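Local structure of plasmodesmata-located protein 5 (Arabidopsis thaliana, 6GRE) at residues A[30-35]-A[81-86]; A[97-102]-A[199-204]; A[186-191]-A[205-210]. The protein modulates cell-to-cell trafficking, restricting plasmodesmal permeability through callose deposition in salicylic-acid-triggered immunity, and bears the tandem DUF26 ectodomain described here. All blocks are in the same frame, centred on the assembly; numbering follows the deposited sequence. Where two conformers were deposited one is given.

Interaction 1: A[30-35]-A[81-86]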
# COMPACT_ATOMS: atom_id res chain seq x y z
N SER A 30 -8.61 11.14 15.38
CA SER A 30 -9.98 10.75 15.08
C SER A 30 -10.03 9.98 13.76
O SER A 30 -10.75 9.00 13.65
CB SER A 30 -10.94 11.92 15.03
OG SER A 30 -10.76 12.76 16.15
N LEU A 31 -9.29 10.47 12.75
CA LEU A 31 -9.24 9.81 11.42
C LEU A 31 -8.79 8.36 11.59
O LEU A 31 -9.42 7.43 11.05
CB LEU A 31 -8.28 10.57 10.51
CG LEU A 31 -7.94 9.83 9.20
CD1 LEU A 31 -9.12 9.91 8.26
CD2 LEU A 31 -6.70 10.40 8.54
N LEU A 32 -7.69 8.17 12.32
CA LEU A 32 -7.08 6.84 12.47
C LEU A 32 -8.02 5.87 13.18
O LEU A 32 -8.13 4.72 12.76
CB LEU A 32 -5.75 6.97 13.20
CG LEU A 32 -4.68 7.75 12.47
CD1 LEU A 32 -3.45 7.93 13.33
CD2 LEU A 32 -4.32 7.09 11.14
N SER A 33 -8.74 6.33 14.21
CA SER A 33 -9.72 5.50 14.91
C SER A 33 -10.85 5.09 13.95
O SER A 33 -11.38 3.97 14.01
CB SER A 33 -10.27 6.22 16.12
OG SER A 33 -9.25 6.37 17.10
N SER A 34 -11.21 6.01 13.06
CA SER A 34 -12.25 5.77 12.05
C SER A 34 -11.83 4.66 11.08
O SER A 34 -12.69 3.91 10.62
CB SER A 34 -12.58 7.01 11.31
OG SER A 34 -13.20 7.92 12.20
N PHE A 35 -10.54 4.65 10.70
CA PHE A 35 -10.01 3.59 9.82
C PHE A 35 -10.31 2.23 10.44
O PHE A 35 -10.83 1.31 9.78
CB PHE A 35 -8.49 3.68 9.64
CG PHE A 35 -7.92 4.80 8.82
CD1 PHE A 35 -8.70 5.59 7.99
CD2 PHE A 35 -6.56 5.05 8.88
CE1 PHE A 35 -8.12 6.58 7.21
CE2 PHE A 35 -5.99 6.06 8.13
CZ PHE A 35 -6.77 6.82 7.30
N SER A 81 -2.92 -2.50 13.96
CA SER A 81 -1.50 -2.57 14.15
C SER A 81 -0.81 -1.41 13.43
O SER A 81 0.14 -0.81 13.95
CB SER A 81 -0.94 -3.91 13.70
OG SER A 81 0.47 -3.88 13.77
N ALA A 82 -1.28 -1.10 12.22
CA ALA A 82 -0.69 -0.01 11.47
C ALA A 82 -0.87 1.30 12.26
O ALA A 82 0.05 2.08 12.34
CB ALA A 82 -1.31 0.09 10.09
N VAL A 83 -2.09 1.52 12.76
CA VAL A 83 -2.39 2.74 13.51
C VAL A 83 -1.49 2.80 14.76
O VAL A 83 -0.96 3.88 15.10
CB VAL A 83 -3.88 2.82 13.87
CG1 VAL A 83 -4.13 3.89 14.92
CG2 VAL A 83 -4.74 3.05 12.64
N ALA A 84 -1.29 1.65 15.41
CA ALA A 84 -0.51 1.58 16.67
C ALA A 84 0.98 1.86 16.41
O ALA A 84 1.68 2.26 17.34
CB ALA A 84 -0.70 0.23 17.32
N GLN A 85 1.45 1.63 15.17
CA GLN A 85 2.86 1.72 14.78
C GLN A 85 3.19 3.09 14.17
O GLN A 85 4.34 3.58 14.31
CB GLN A 85 3.23 0.65 13.75
CG GLN A 85 3.23 -0.77 14.30
CD GLN A 85 3.76 -1.76 13.30
OE1 GLN A 85 4.96 -1.88 13.10
NE2 GLN A 85 2.87 -2.50 12.66
N VAL A 86 2.23 3.68 13.45
CA VAL A 86 2.51 4.87 12.67
C VAL A 86 2.78 6.04 13.62
O VAL A 86 3.59 6.91 13.31
CB VAL A 86 1.40 5.20 11.65
CG1 VAL A 86 0.11 5.70 12.30
CG2 VAL A 86 1.90 6.17 10.60

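Interaction 2: A[97-102]-A[199-204]. With EDO (1,2-ethanediol), chain G.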
# COMPACT_ATOMS: atom_id res chain seq x y z
N PHE A 97 2.55 7.56 5.99
CA PHE A 97 2.23 6.45 5.10
C PHE A 97 2.90 5.21 5.69
O PHE A 97 4.14 5.19 5.70
CB PHE A 97 2.71 6.81 3.68
CG PHE A 97 2.40 5.84 2.57
CD1 PHE A 97 1.55 4.76 2.76
CD2 PHE A 97 2.90 6.04 1.29
CE1 PHE A 97 1.26 3.86 1.75
CE2 PHE A 97 2.62 5.13 0.28
CZ PHE A 97 1.78 4.07 0.49
N LEU A 98 2.12 4.24 6.13
CA LEU A 98 2.66 3.02 6.68
C LEU A 98 2.14 1.84 5.87
O LEU A 98 0.93 1.66 5.73
CB LEU A 98 2.27 2.91 8.15
CG LEU A 98 2.95 1.79 8.93
CD1 LEU A 98 4.42 2.08 9.13
CD2 LEU A 98 2.29 1.63 10.28
N GLN A 99 3.08 1.07 5.30
CA GLN A 99 2.78 -0.09 4.52
C GLN A 99 3.20 -1.32 5.32
O GLN A 99 4.34 -1.40 5.74
CB GLN A 99 3.54 -0.10 3.20
CG GLN A 99 3.25 -1.31 2.33
CD GLN A 99 1.91 -1.23 1.66
OE1 GLN A 99 1.66 -0.32 0.89
NE2 GLN A 99 1.04 -2.19 1.94
N MET A 100 2.25 -2.21 5.52
CA MET A 100 2.46 -3.55 6.07
C MET A 100 2.21 -4.57 4.96
O MET A 100 1.74 -4.23 3.89
CB MET A 100 1.49 -3.79 7.22
CG MET A 100 1.87 -2.95 8.41
SD MET A 100 0.67 -2.95 9.75
CE MET A 100 0.76 -4.65 10.30
N GLU A 101 2.52 -5.83 5.24
CA GLU A 101 2.31 -6.87 4.27
C GLU A 101 0.84 -6.88 3.82
O GLU A 101 0.57 -6.96 2.62
CB GLU A 101 2.72 -8.21 4.87
CG GLU A 101 2.70 -9.35 3.88
CD GLU A 101 3.81 -9.40 2.84
OE1 GLU A 101 4.71 -8.52 2.83
OE2 GLU A 101 3.79 -10.36 2.04
N ASN A 102 -0.10 -6.78 4.76
CA ASN A 102 -1.50 -7.04 4.46
C ASN A 102 -2.37 -5.77 4.45
O ASN A 102 -3.55 -5.86 4.17
CB ASN A 102 -2.07 -8.03 5.46
CG ASN A 102 -1.54 -9.43 5.22
OD1 ASN A 102 -0.98 -9.70 4.16
ND2 ASN A 102 -1.73 -10.30 6.19
N TYR A 199 10.15 -7.56 -4.45
CA TYR A 199 9.02 -6.68 -4.30
C TYR A 199 9.37 -5.29 -4.79
O TYR A 199 10.51 -4.83 -4.67
CB TYR A 199 8.46 -6.61 -2.88
CG TYR A 199 9.44 -6.46 -1.75
CD1 TYR A 199 10.00 -5.23 -1.42
CD2 TYR A 199 9.77 -7.54 -0.95
CE1 TYR A 199 10.83 -5.08 -0.32
CE2 TYR A 199 10.63 -7.42 0.13
CZ TYR A 199 11.16 -6.18 0.44
OH TYR A 199 12.01 -6.10 1.52
N VAL A 200 8.38 -4.60 -5.37
CA VAL A 200 8.49 -3.24 -5.79
C VAL A 200 7.31 -2.49 -5.20
O VAL A 200 6.15 -2.78 -5.56
CB VAL A 200 8.44 -3.09 -7.32
CG1 VAL A 200 8.38 -1.65 -7.77
CG2 VAL A 200 9.61 -3.79 -7.98
N TYR A 201 7.57 -1.47 -4.40
CA TYR A 201 6.58 -0.60 -3.82
C TYR A 201 6.78 0.77 -4.45
O TYR A 201 7.83 1.40 -4.23
CB TYR A 201 6.72 -0.54 -2.29
CG TYR A 201 6.29 -1.81 -1.60
CD1 TYR A 201 4.96 -2.05 -1.29
CD2 TYR A 201 7.20 -2.82 -1.34
CE1 TYR A 201 4.53 -3.23 -0.73
CE2 TYR A 201 6.80 -4.02 -0.77
CZ TYR A 201 5.46 -4.24 -0.52
OH TYR A 201 5.11 -5.44 0.04
N LEU A 202 5.77 1.21 -5.22
CA LEU A 202 5.69 2.57 -5.71
C LEU A 202 4.74 3.34 -4.82
O LEU A 202 4.03 2.79 -3.98
CB LEU A 202 5.22 2.59 -7.16
CG LEU A 202 6.00 1.71 -8.13
CD1 LEU A 202 5.44 1.87 -9.54
CD2 LEU A 202 7.50 1.98 -8.08
N SER A 203 4.68 4.65 -5.01
CA SER A 203 3.86 5.41 -4.12
C SER A 203 2.40 4.92 -4.08
O SER A 203 1.80 4.83 -3.02
CB SER A 203 3.94 6.87 -4.48
OG SER A 203 3.17 7.63 -3.58
N LYS A 204 1.80 4.64 -5.25
CA LYS A 204 0.39 4.32 -5.30
C LYS A 204 0.13 2.86 -5.72
O LYS A 204 -1.02 2.55 -5.96
CB LYS A 204 -0.35 5.30 -6.23
CG LYS A 204 -0.67 6.64 -5.57
CD LYS A 204 -1.83 6.56 -4.60
CE LYS A 204 -2.18 7.86 -3.89
NZ LYS A 204 -3.01 8.72 -4.76
C1 EDO G . 13.44 -8.32 3.78
O1 EDO G . 12.42 -8.57 2.79
C2 EDO G . 14.61 -9.27 3.56
O2 EDO G . 14.30 -10.57 4.06
O HOH W 1 6.66 -7.53 0.81

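Interaction 3: A[186-191]-A[205-210]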
# COMPACT_ATOMS: atom_id res chain seq x y z
N GLY A 186 7.00 -4.16 -14.44
CA GLY A 186 8.14 -4.06 -15.30
C GLY A 186 9.45 -4.06 -14.54
O GLY A 186 10.38 -4.78 -14.89
N ARG A 187 9.50 -3.25 -13.47
CA ARG A 187 10.67 -3.18 -12.60
C ARG A 187 10.89 -4.53 -11.91
O ARG A 187 12.02 -5.03 -11.80
CB ARG A 187 10.50 -2.06 -11.57
CG ARG A 187 11.73 -1.82 -10.71
CD ARG A 187 11.51 -0.75 -9.66
NE ARG A 187 11.23 0.55 -10.24
CZ ARG A 187 12.14 1.52 -10.38
NH1 ARG A 187 13.40 1.29 -10.04
NH2 ARG A 187 11.80 2.70 -10.88
N LEU A 188 9.81 -5.14 -11.42
CA LEU A 188 9.91 -6.41 -10.69
C LEU A 188 10.50 -7.49 -11.59
O LEU A 188 11.39 -8.22 -11.19
CB LEU A 188 8.53 -6.82 -10.17
CG LEU A 188 8.46 -8.06 -9.30
CD1 LEU A 188 9.21 -7.87 -7.99
CD2 LEU A 188 7.03 -8.44 -9.00
N LYS A 189 10.01 -7.55 -12.82
CA LYS A 189 10.52 -8.54 -13.76
C LYS A 189 11.97 -8.22 -14.14
O LYS A 189 12.83 -9.10 -14.17
CB LYS A 189 9.63 -8.57 -15.01
CG LYS A 189 10.04 -9.62 -16.03
CD LYS A 189 9.10 -9.65 -17.20
CE LYS A 189 9.66 -10.40 -18.38
NZ LYS A 189 9.91 -11.82 -18.05
N SER A 190 12.24 -6.96 -14.48
CA SER A 190 13.55 -6.60 -15.01
C SER A 190 14.62 -6.81 -13.95
O SER A 190 15.70 -7.35 -14.22
CB SER A 190 13.57 -5.19 -15.51
OG SER A 190 12.77 -5.04 -16.67
N ASP A 191 14.31 -6.41 -12.72
CA ASP A 191 15.33 -6.42 -11.69
C ASP A 191 15.33 -7.69 -10.84
O ASP A 191 16.43 -8.11 -10.44
CB ASP A 191 15.24 -5.18 -10.82
CG ASP A 191 15.81 -3.97 -11.56
OD1 ASP A 191 16.60 -4.18 -12.47
OD2 ASP A 191 15.40 -2.90 -11.26
N CYS A 205 1.13 2.01 -5.78
CA CYS A 205 0.87 0.60 -6.08
C CYS A 205 2.09 -0.23 -5.73
O CYS A 205 3.19 0.29 -5.50
CB CYS A 205 0.48 0.37 -7.53
SG CYS A 205 1.80 0.66 -8.72
N TYR A 206 1.90 -1.56 -5.73
CA TYR A 206 3.02 -2.46 -5.51
C TYR A 206 2.83 -3.76 -6.29
O TYR A 206 1.71 -4.12 -6.64
CB TYR A 206 3.27 -2.77 -4.03
CG TYR A 206 2.24 -3.62 -3.33
CD1 TYR A 206 2.22 -4.99 -3.52
CD2 TYR A 206 1.33 -3.10 -2.43
CE1 TYR A 206 1.32 -5.81 -2.86
CE2 TYR A 206 0.44 -3.90 -1.74
CZ TYR A 206 0.45 -5.27 -1.95
OH TYR A 206 -0.46 -6.06 -1.32
N ALA A 207 3.94 -4.44 -6.53
CA ALA A 207 3.91 -5.77 -7.11
C ALA A 207 4.99 -6.59 -6.40
O ALA A 207 6.09 -6.07 -6.18
CB ALA A 207 4.14 -5.73 -8.59
N ARG A 208 4.70 -7.85 -6.07
CA ARG A 208 5.67 -8.65 -5.38
C ARG A 208 5.47 -10.12 -5.73
O ARG A 208 4.37 -10.54 -6.16
CB ARG A 208 5.56 -8.44 -3.86
CG ARG A 208 4.23 -8.79 -3.24
CD ARG A 208 4.16 -8.35 -1.77
NE ARG A 208 2.93 -8.79 -1.14
CZ ARG A 208 2.25 -8.13 -0.19
NH1 ARG A 208 2.64 -6.94 0.24
NH2 ARG A 208 1.18 -8.69 0.35
N PHE A 209 6.51 -10.91 -5.55
CA PHE A 209 6.39 -12.33 -5.77
C PHE A 209 7.31 -13.07 -4.80
O PHE A 209 8.29 -12.54 -4.27
CB PHE A 209 6.63 -12.76 -7.21
CG PHE A 209 8.08 -12.91 -7.62
CD1 PHE A 209 8.85 -11.80 -7.80
CD2 PHE A 209 8.63 -14.15 -7.91
CE1 PHE A 209 10.18 -11.92 -8.16
CE2 PHE A 209 9.94 -14.28 -8.32
CZ PHE A 209 10.72 -13.15 -8.46
N SER A 210 6.98 -14.35 -4.60
CA SER A 210 7.77 -15.21 -3.72
C SER A 210 7.92 -16.57 -4.41
O SER A 210 7.07 -16.97 -5.16
CB SER A 210 7.12 -15.34 -2.37
OG SER A 210 5.78 -15.83 -2.49

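Interaction 1: A[30-35]-A[81-86]
Leu32 meets Val83 and Val86 where helix 23-38 packs beside helix 72-90, both lying on the same face of the first domain's antiparallel sheet. The contact starts at the root of the leucine: its CB sits 3.9 Å from Val83 CG1 and 4.1 Å from Val83 CG2, placed between the two valine methyls. From there CG is anti to the carbonyl carbon (chi1 -65°), which sends the branch on past Val83 along the other helix. At the tip the two methyls part. Leu32 CD1 reaches Val86 CG1 at 4.3 Å, about one helical turn beyond Val83, while Leu32 CD2 stays 4.3 Å from Val83 CG2. The backbone also takes part, since Val83 CG2 lies 3.8 Å from Leu32 O. The backbones come closest at this pair, with 6.3 Å between Leu32 CA and Val83 CA. Beneath it, Val86 also rests on Ile105 and Tyr107 of strand 103-108 and Phe35 on Ile105, so the helix pair packs as a layer on that face of the sheet. No hydrogen bond crosses between the segments, and 146 Å² is buried in all: the two helices are held here by shape and dispersion, with no directional bond.

Interaction 2: A[97-102]-A[199-204]
Phe97 and Ser203 make the closest approach across this interface, and it is a ring-edge contact with a carbonyl: in the conformer described, Phe97 CE2 lies 3.4 Å from Ser203 O, which sits near the ring plane. With CG anti to the backbone N (chi1 -176°), the phenyl is carried across toward the second domain. Arg106 makes a cation-pi contact with this ring and also hydrogen-bonds Ser203 OG, linking both partners. Ser203 belongs to the pocket occupied by 2-(2-ethoxyethoxy)ethanol.

The second kind of contact is packing of an aliphatic stem on an aromatic ring. Gln99 CG comes within 3.8 Å of Tyr201 CE1, the two side chains crossing at about a right angle with amide and ring planes 32° apart. The amide is held by the next residue's carbonyl: Gln99 NE2 donates to Met100 O at 2.9 Å, nearly straight at 176° and in the carbonyl plane.

Strands 96-99 and 198-202 are the fourth strands of the two Gnk2-homologous (DUF26) domains, each second in its five-stranded sheet. They do not pair as strands, for the nearest CA atoms, Gln99 CA and Tyr201 CA, are 9.2 Å apart and no direct hydrogen bond joins the segments.

Between the two segments themselves the polar link runs through a water. It donates to Glu101 OE1 at 3.0 Å and lies 2.7 Å from Tyr201 OH, in the plane of the tyrosine ring. The same hydroxyl is hydrogen-bonded to Arg208 NH1, and Arg208 NH2 reaches Glu101 O, so one guanidinium holds both the hydroxyl and the first domain's main chain. Beside them, Tyr199 OH and O1 of a 1,2-ethanediol, probably from the crystallisation liquor, share a hydrogen bond of 2.8 Å.

Interaction 3: A[186-191]-A[205-210]
In the helix-on-sheet layer of the second DUF26 domain, Leu188 of helix 174-192 presses onto Ala207 and Phe209 of strand 205-211. The short helical segment runs at 35° to the strand, with an axis separation of 8.5 Å, close enough for a single leucine to span the gap. Leu188 points its CB toward the strand, and its chi1 of -176° turns CG away from the backbone N and extends the isobutyl group to the sheet surface. Leu188 CD2 lies over the backbone, 3.8 Å from Ala207 C and equally 3.8 Å from Arg208 N, with Ala207 CB 4.0 Å away. Phe209 CD1 is met by both methyls, Leu188 CD1 and CD2 each 4.0 Å from it. Leu188 CD1 lies at the edge of the phenyl and in its plane, touching the rim of the ring and not stacked on its face. Of the 161 Å² buried, Leu188 contributes 89 Å², and no hydrogen bond crosses the contact.

Around this pair, Leu188 also touches Val200 on the adjacent strand 198-202, Ala207 packs on Ile185 and Phe209 on Cys192 of the same helix, and the Cys205-Cys180 disulfide ties helix to strand covalently. Arg208, whose CB points away from the helix, extends from the sheet's far face, on the side where the first domain docks.

Interaction 1 lies wholly in the first Gnk2-homologous domain, interaction 3 in the second, and interaction 2 bridges them near the centre of the chain. The centres of interactions 1 and 2 are 16 Å apart. Those of interactions 2 and 3 are 12 Å apart. Interactions 1 and 3, on opposite sides of the chain's centre, have centres 28 Å apart and do not touch. Along the chain interaction 1 closes before the others open, whereas the segments of 2 and 3 alternate. Helix 72-90 leads into strand 96-99, and Met100 packs against Ser81 and Ala82; strands 198-202 and 205-211 are sheet neighbours. Helices thus cover the outer sides of two like sheets whose inner faces meet, consistent with a compact tandem ectodomain.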